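PDB 1VDM: purine phosphoribosyltransferase from Pyrococcus horikoshii, which probably transfers phosphoribosyl groups to or from purine bases. Local coordinates for residues M1-A14 / V133-F147. Residues are numbered along the deposited sequence; the frame is centred on the assembly and turned at random.
Sequences MDKVYLTWWQVDRA and VFRTEKWIVFPWEEF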
loop_
_atom_site.group_PDB
_atom_site.type_symbol
_atom_site.label_atom_id
_atom_site.label_comp_id
_atom_site.label_asym_id
_atom_site.label_seq_id
_atom_site.Cartn_x
_atom_site.Cartn_y
_atom_site.Cartn_z
ATOM N N MET G 1 -14.314 28.744 32.829
ATOM C CA MET G 1 -14.954 28.348 31.541
ATOM C C MET G 1 -16.454 28.107 31.658
ATOM O O MET G 1 -16.899 27.031 32.069
ATOM C CB MET G 1 -14.273 27.099 30.975
ATOM C CG MET G 1 -12.957 27.402 30.275
ATOM S SD MET G 1 -11.990 25.937 29.889
ATOM C CE MET G 1 -10.876 25.937 31.282
ATOM N N ASP G 2 -17.220 29.126 31.280
ATOM C CA ASP G 2 -18.677 29.075 31.320
ATOM C C ASP G 2 -19.265 28.735 29.956
ATOM O O ASP G 2 -20.368 29.172 29.607
ATOM C CB ASP G 2 -19.235 30.415 31.812
ATOM C CG ASP G 2 -18.520 31.610 31.195
ATOM O OD1 ASP G 2 -18.518 31.737 29.947
ATOM O OD2 ASP G 2 -17.959 32.424 31.965
ATOM N N LYS G 3 -18.509 27.964 29.184
ATOM C CA LYS G 3 -18.937 27.525 27.865
ATOM C C LYS G 3 -18.917 25.999 27.830
ATOM O O LYS G 3 -18.222 25.354 28.623
ATOM C CB LYS G 3 -17.998 28.071 26.794
ATOM C CG LYS G 3 -18.179 29.534 26.470
ATOM C CD LYS G 3 -17.138 29.979 25.456
ATOM C CE LYS G 3 -17.359 31.411 25.021
ATOM N NZ LYS G 3 -16.308 31.850 24.068
ATOM N N VAL G 4 -19.694 25.419 26.926
ATOM C CA VAL G 4 -19.728 23.964 26.791
ATOM C C VAL G 4 -19.058 23.558 25.480
ATOM O O VAL G 4 -19.526 23.915 24.393
ATOM C CB VAL G 4 -21.179 23.414 26.827
ATOM C CG1 VAL G 4 -21.209 21.947 26.391
ATOM C CG2 VAL G 4 -21.727 23.535 28.220
ATOM N N TYR G 5 -17.954 22.823 25.598
ATOM C CA TYR G 5 -17.202 22.363 24.426
ATOM C C TYR G 5 -17.513 20.916 24.061
ATOM O O TYR G 5 -16.898 19.991 24.581
ATOM C CB TYR G 5 -15.689 22.502 24.655
ATOM C CG TYR G 5 -15.244 23.914 24.898
ATOM C CD1 TYR G 5 -15.406 24.509 26.153
ATOM C CD2 TYR G 5 -14.703 24.678 23.865
ATOM C CE1 TYR G 5 -15.042 25.834 26.372
ATOM C CE2 TYR G 5 -14.337 26.006 24.071
ATOM C CZ TYR G 5 -14.512 26.577 25.326
ATOM O OH TYR G 5 -14.182 27.892 25.529
ATOM N N LEU G 6 -18.464 20.736 23.159
ATOM C CA LEU G 6 -18.878 19.426 22.660
ATOM C C LEU G 6 -17.804 18.776 21.776
ATOM O O LEU G 6 -17.347 19.343 20.792
ATOM C CB LEU G 6 -20.170 19.605 21.862
ATOM C CG LEU G 6 -21.411 19.645 22.758
ATOM C CD1 LEU G 6 -22.709 19.502 21.961
ATOM C CD2 LEU G 6 -21.424 18.531 23.803
ATOM N N THR G 7 -17.385 17.548 22.097
ATOM C CA THR G 7 -16.402 16.817 21.273
ATOM C C THR G 7 -17.081 16.220 20.039
ATOM O O THR G 7 -18.310 16.156 19.970
ATOM C CB THR G 7 -15.777 15.634 22.017
ATOM O OG1 THR G 7 -16.766 14.615 22.193
ATOM C CG2 THR G 7 -15.239 16.062 23.347
ATOM N N TRP G 8 -16.286 15.786 19.064
ATOM C CA TRP G 8 -16.860 15.173 17.859
ATOM C C TRP G 8 -17.518 13.835 18.213
ATOM O O TRP G 8 -18.531 13.479 17.625
ATOM C CB TRP G 8 -15.795 14.951 16.773
ATOM C CG TRP G 8 -15.563 16.125 15.876
ATOM C CD1 TRP G 8 -14.436 16.895 15.814
ATOM C CD2 TRP G 8 -16.475 16.673 14.917
ATOM N NE1 TRP G 8 -14.590 17.888 14.880
ATOM C CE2 TRP G 8 -15.830 17.778 14.313
ATOM C CE3 TRP G 8 -17.772 16.342 14.509
ATOM C CZ2 TRP G 8 -16.438 18.556 13.324
ATOM C CZ3 TRP G 8 -18.381 17.117 13.526
ATOM C CH2 TRP G 8 -17.710 18.215 12.944
ATOM N N TRP G 9 -16.947 13.109 19.173
ATOM C CA TRP G 9 -17.525 11.830 19.569
ATOM C C TRP G 9 -18.883 12.097 20.229
ATOM O O TRP G 9 -19.825 11.305 20.060
ATOM C CB TRP G 9 -16.604 11.063 20.530
ATOM C CG TRP G 9 -17.040 9.633 20.861
ATOM C CD1 TRP G 9 -16.828 8.977 22.039
ATOM C CD2 TRP G 9 -17.745 8.699 20.011
ATOM N NE1 TRP G 9 -17.358 7.707 21.985
ATOM C CE2 TRP G 9 -17.927 7.511 20.755
ATOM C CE3 TRP G 9 -18.241 8.757 18.698
ATOM C CZ2 TRP G 9 -18.585 6.387 20.235
ATOM C CZ3 TRP G 9 -18.895 7.648 18.184
ATOM C CH2 TRP G 9 -19.062 6.473 18.956
ATOM N N GLN G 10 -18.986 13.211 20.963
ATOM C CA GLN G 10 -20.247 13.576 21.588
ATOM C C GLN G 10 -21.257 13.878 20.497
ATOM O O GLN G 10 -22.427 13.519 20.613
ATOM C CB GLN G 10 -20.097 14.804 22.501
ATOM C CG GLN G 10 -19.501 14.503 23.873
ATOM C CD GLN G 10 -19.353 15.744 24.732
ATOM O OE1 GLN G 10 -18.676 16.700 24.344
ATOM N NE2 GLN G 10 -19.986 15.736 25.910
ATOM N N VAL G 11 -20.818 14.531 19.429
ATOM C CA VAL G 11 -21.738 14.848 18.347
ATOM C C VAL G 11 -22.127 13.597 17.543
ATOM O O VAL G 11 -23.276 13.463 17.111
ATOM C CB VAL G 11 -21.148 15.934 17.402
ATOM C CG1 VAL G 11 -22.043 16.123 16.188
ATOM C CG2 VAL G 11 -21.031 17.251 18.155
ATOM N N ASP G 12 -21.184 12.678 17.350
ATOM C CA ASP G 12 -21.484 11.452 16.612
ATOM C C ASP G 12 -22.491 10.597 17.389
ATOM O O ASP G 12 -23.500 10.161 16.837
ATOM C CB ASP G 12 -20.208 10.643 16.331
ATOM C CG ASP G 12 -19.650 10.888 14.932
ATOM O OD1 ASP G 12 -20.437 11.180 14.006
ATOM O OD2 ASP G 12 -18.422 10.770 14.755
ATOM N N ARG G 13 -22.223 10.364 18.667
ATOM C CA ARG G 13 -23.140 9.580 19.482
ATOM C C ARG G 13 -24.533 10.215 19.561
ATOM O O ARG G 13 -25.552 9.513 19.570
ATOM C CB ARG G 13 -22.583 9.399 20.887
ATOM C CG ARG G 13 -21.463 8.407 20.964
ATOM C CD ARG G 13 -21.037 8.231 22.396
ATOM N NE ARG G 13 -20.133 9.282 22.846
ATOM C CZ ARG G 13 -19.637 9.352 24.074
ATOM N NH1 ARG G 13 -19.967 8.444 24.982
ATOM N NH2 ARG G 13 -18.772 10.302 24.381
ATOM N N ALA G 14 -24.571 11.543 19.612
ATOM C CA ALA G 14 -25.833 12.262 19.683
ATOM C C ALA G 14 -26.595 12.083 18.384
ATOM O O ALA G 14 -27.813 11.904 18.390
ATOM C CB ALA G 14 -25.583 13.743 19.936
ATOM N N VAL G 133 -30.678 16.064 22.253
ATOM C CA VAL G 133 -29.857 15.328 23.212
ATOM C C VAL G 133 -29.323 16.133 24.394
ATOM O O VAL G 133 -29.343 15.664 25.535
ATOM C CB VAL G 133 -28.645 14.681 22.498
ATOM C CG1 VAL G 133 -27.761 13.954 23.505
ATOM C CG2 VAL G 133 -29.131 13.732 21.426
ATOM N N PHE G 134 -28.833 17.338 24.126
ATOM C CA PHE G 134 -28.272 18.157 25.192
ATOM C C PHE G 134 -29.122 19.346 25.632
ATOM O O PHE G 134 -29.729 20.045 24.818
ATOM C CB PHE G 134 -26.870 18.631 24.798
ATOM C CG PHE G 134 -25.931 17.513 24.441
ATOM C CD1 PHE G 134 -25.491 17.347 23.128
ATOM C CD2 PHE G 134 -25.483 16.626 25.416
ATOM C CE1 PHE G 134 -24.618 16.312 22.794
ATOM C CE2 PHE G 134 -24.606 15.582 25.093
ATOM C CZ PHE G 134 -24.175 15.426 23.782
ATOM N N ARG G 135 -29.141 19.552 26.945
ATOM C CA ARG G 135 -29.848 20.676 27.511
ATOM C C ARG G 135 -28.907 21.472 28.392
ATOM O O ARG G 135 -28.230 20.940 29.262
ATOM C CB ARG G 135 -31.014 20.137 28.343
ATOM C CG ARG G 135 -31.848 21.255 28.969
ATOM C CD ARG G 135 -32.708 20.749 30.134
ATOM N NE ARG G 135 -34.067 21.292 30.047
ATOM C CZ ARG G 135 -34.472 22.102 31.042
ATOM N NH1 ARG G 135 -33.653 22.387 32.040
ATOM N NH2 ARG G 135 -35.705 22.614 31.018
ATOM N N THR G 136 -28.823 22.760 28.085
ATOM C CA THR G 136 -27.895 23.635 28.799
ATOM C C THR G 136 -28.288 25.102 28.672
ATOM O O THR G 136 -29.059 25.474 27.787
ATOM C CB THR G 136 -26.440 23.480 28.255
ATOM O OG1 THR G 136 -25.537 24.249 29.063
ATOM C CG2 THR G 136 -26.350 23.973 26.812
ATOM N N GLU G 137 -27.756 25.930 29.564
ATOM C CA GLU G 137 -28.031 27.362 29.522
ATOM C C GLU G 137 -26.773 28.098 29.060
ATOM O O GLU G 137 -26.826 29.269 28.678
ATOM C CB GLU G 137 -28.463 27.864 30.901
ATOM C CG GLU G 137 -29.815 27.315 31.369
ATOM C CD GLU G 137 -30.239 27.859 32.736
ATOM O OE1 GLU G 137 -31.329 27.471 33.223
ATOM O OE2 GLU G 137 -29.483 28.672 33.321
ATOM N N LYS G 138 -25.645 27.393 29.085
ATOM C CA LYS G 138 -24.373 27.966 28.673
ATOM C C LYS G 138 -24.267 28.091 27.164
ATOM O O LYS G 138 -25.111 27.578 26.420
ATOM C CB LYS G 138 -23.217 27.105 29.169
ATOM C CG LYS G 138 -23.115 26.979 30.672
ATOM C CD LYS G 138 -21.803 26.317 31.042
ATOM C CE LYS G 138 -21.686 26.098 32.533
ATOM N NZ LYS G 138 -20.428 25.372 32.862
ATOM N N TRP G 139 -23.235 28.796 26.709
ATOM C CA TRP G 139 -23.012 28.928 25.279
ATOM C C TRP G 139 -22.256 27.663 24.859
ATOM O O TRP G 139 -21.295 27.243 25.527
ATOM C CB TRP G 139 -22.192 30.177 24.955
ATOM C CG TRP G 139 -21.821 30.280 23.500
ATOM C CD1 TRP G 139 -20.671 29.834 22.913
ATOM C CD2 TRP G 139 -22.622 30.827 22.443
ATOM N NE1 TRP G 139 -20.705 30.067 21.557
ATOM C CE2 TRP G 139 -21.890 30.676 21.241
ATOM C CE3 TRP G 139 -23.887 31.428 22.392
ATOM C CZ2 TRP G 139 -22.379 31.107 20.006
ATOM C CZ3 TRP G 139 -24.374 31.856 21.159
ATOM C CH2 TRP G 139 -23.618 31.692 19.983
ATOM N N ILE G 140 -22.708 27.047 23.771
ATOM C CA ILE G 140 -22.082 25.822 23.288
ATOM C C ILE G 140 -21.106 26.035 22.137
ATOM O O ILE G 140 -21.461 26.604 21.101
ATOM C CB ILE G 140 -23.130 24.796 22.802
ATOM C CG1 ILE G 140 -24.223 24.619 23.847
ATOM C CG2 ILE G 140 -22.453 23.446 22.550
ATOM C CD1 ILE G 140 -25.378 23.802 23.353
ATOM N N VAL G 141 -19.874 25.577 22.330
ATOM C CA VAL G 141 -18.872 25.660 21.274
ATOM C C VAL G 141 -18.815 24.270 20.657
ATOM O O VAL G 141 -18.383 23.317 21.298
ATOM C CB VAL G 141 -17.469 26.011 21.807
ATOM C CG1 VAL G 141 -16.497 26.088 20.646
ATOM C CG2 VAL G 141 -17.506 27.332 22.561
ATOM N N PHE G 142 -19.279 24.155 19.420
ATOM C CA PHE G 142 -19.274 22.872 18.731
ATOM C C PHE G 142 -17.873 22.476 18.243
ATOM O O PHE G 142 -16.977 23.323 18.133
ATOM C CB PHE G 142 -20.271 22.903 17.574
ATOM C CG PHE G 142 -21.695 22.963 18.021
ATOM C CD1 PHE G 142 -22.407 24.162 17.979
ATOM C CD2 PHE G 142 -22.327 21.822 18.511
ATOM C CE1 PHE G 142 -23.741 24.223 18.418
ATOM C CE2 PHE G 142 -23.660 21.874 18.955
ATOM C CZ PHE G 142 -24.366 23.075 18.908
ATOM N N PRO G 143 -17.675 21.177 17.929
ATOM C CA PRO G 143 -16.383 20.654 17.462
ATOM C C PRO G 143 -15.883 21.317 16.182
ATOM O O PRO G 143 -14.684 21.342 15.922
ATOM C CB PRO G 143 -16.659 19.165 17.244
ATOM C CG PRO G 143 -17.959 18.910 17.916
ATOM C CD PRO G 143 -18.730 20.165 17.750
ATOM N N TRP G 144 -16.803 21.848 15.386
ATOM C CA TRP G 144 -16.443 22.495 14.125
ATOM C C TRP G 144 -16.327 24.022 14.204
ATOM O O TRP G 144 -16.228 24.698 13.177
ATOM C CB TRP G 144 -17.470 22.130 13.057
ATOM C CG TRP G 144 -18.828 22.678 13.322
ATOM C CD1 TRP G 144 -19.297 23.925 12.989
ATOM C CD2 TRP G 144 -19.918 22.001 13.972
ATOM N NE1 TRP G 144 -20.620 24.063 13.392
ATOM C CE2 TRP G 144 -21.021 22.897 13.996
ATOM C CE3 TRP G 144 -20.073 20.728 14.532
ATOM C CZ2 TRP G 144 -22.254 22.554 14.556
ATOM C CZ3 TRP G 144 -21.309 20.387 15.092
ATOM C CH2 TRP G 144 -22.378 21.299 15.098
ATOM N N GLU G 145 -16.354 24.567 15.415
ATOM C CA GLU G 145 -16.253 26.014 15.586
ATOM C C GLU G 145 -14.894 26.462 16.113
ATOM O O GLU G 145 -14.266 25.766 16.903
ATOM C CB GLU G 145 -17.382 26.501 16.499
ATOM C CG GLU G 145 -18.711 26.619 15.767
ATOM C CD GLU G 145 -19.909 26.822 16.690
ATOM O OE1 GLU G 145 -20.994 27.167 16.166
ATOM O OE2 GLU G 145 -19.771 26.630 17.923
ATOM N N GLU G 146 -14.435 27.624 15.663
ATOM C CA GLU G 146 -13.146 28.163 16.113
ATOM C C GLU G 146 -13.332 28.958 17.422
ATOM O O GLU G 146 -14.455 29.328 17.773
ATOM C CB GLU G 146 -12.539 29.062 15.022
ATOM C CG GLU G 146 -12.180 28.345 13.699
ATOM C CD GLU G 146 -13.390 27.738 12.991
ATOM O OE1 GLU G 146 -14.351 28.482 12.693
ATOM O OE2 GLU G 146 -13.386 26.513 12.728
ATOM N N PHE G 147 -12.234 29.195 18.139
ATOM C CA PHE G 147 -12.260 29.928 19.405
ATOM C C PHE G 147 -11.811 31.388 19.277
ATOM O O PHE G 147 -10.929 31.711 18.478
ATOM C CB PHE G 147 -11.315 29.302 20.434
ATOM C CG PHE G 147 -11.503 27.834 20.655
ATOM C CD1 PHE G 147 -12.709 27.208 20.374
ATOM C CD2 PHE G 147 -10.487 27.092 21.236
ATOM C CE1 PHE G 147 -12.894 25.873 20.678
ATOM C CE2 PHE G 147 -10.666 25.754 21.544
ATOM C CZ PHE G 147 -11.871 25.145 21.267
HETATM O O HOH W 1 -18.301 25.952 34.841
HETATM O O HOH W 2 -16.094 22.041 20.666
#
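Leu-6 packs against Phe-134 with both methyl branches: CD2 lies over one ring face and CD1 comes within 3.7 Å of Phe-134 CD1, while Ile-140 CG2 and Phe-142 CE2 close in around the same side chain. Next to this core, Pro-143 rests on one face of the Trp-8 indole, and Pro-143 CG meets Val-11 CG2 at 3.5 Å. With CG anti to its carbonyl carbon (chi1 -87°), Trp-8 brings CZ2 to 3.7 Å from Trp-144 CB; its NE1 is hydrogen-bonded to Asp-12 OD2 of a neighbouring subunit. Replacing Trp-8 with alanine is likely to cost Pro-143 the indole face it rests on, open a gap beside Trp-144 and deprive that Asp-12 of its N-H partner. Parallel strands 3-5 and 139-141 are joined by backbone hydrogen bonds, Val-4 N to Trp-139 O (2.8 Å) and Val-141 N to Val-4 O (2.7 Å); that from Leu-6 N to Val-141 O is more bent, at 136°. Tyr-5 turns its edge to the face of Phe-147. The Met-1 end is looser: Asp-2 is solvent-exposed, and a water links Met-1 O to Lys-138 NZ. Thr-7 and Gln-10 form a capping box starting helix 8-23. Ile-140 touches strands 92-93 and 120-121, while Trp-8 and Trp-144 both meet Ile-39 of helix 38-47.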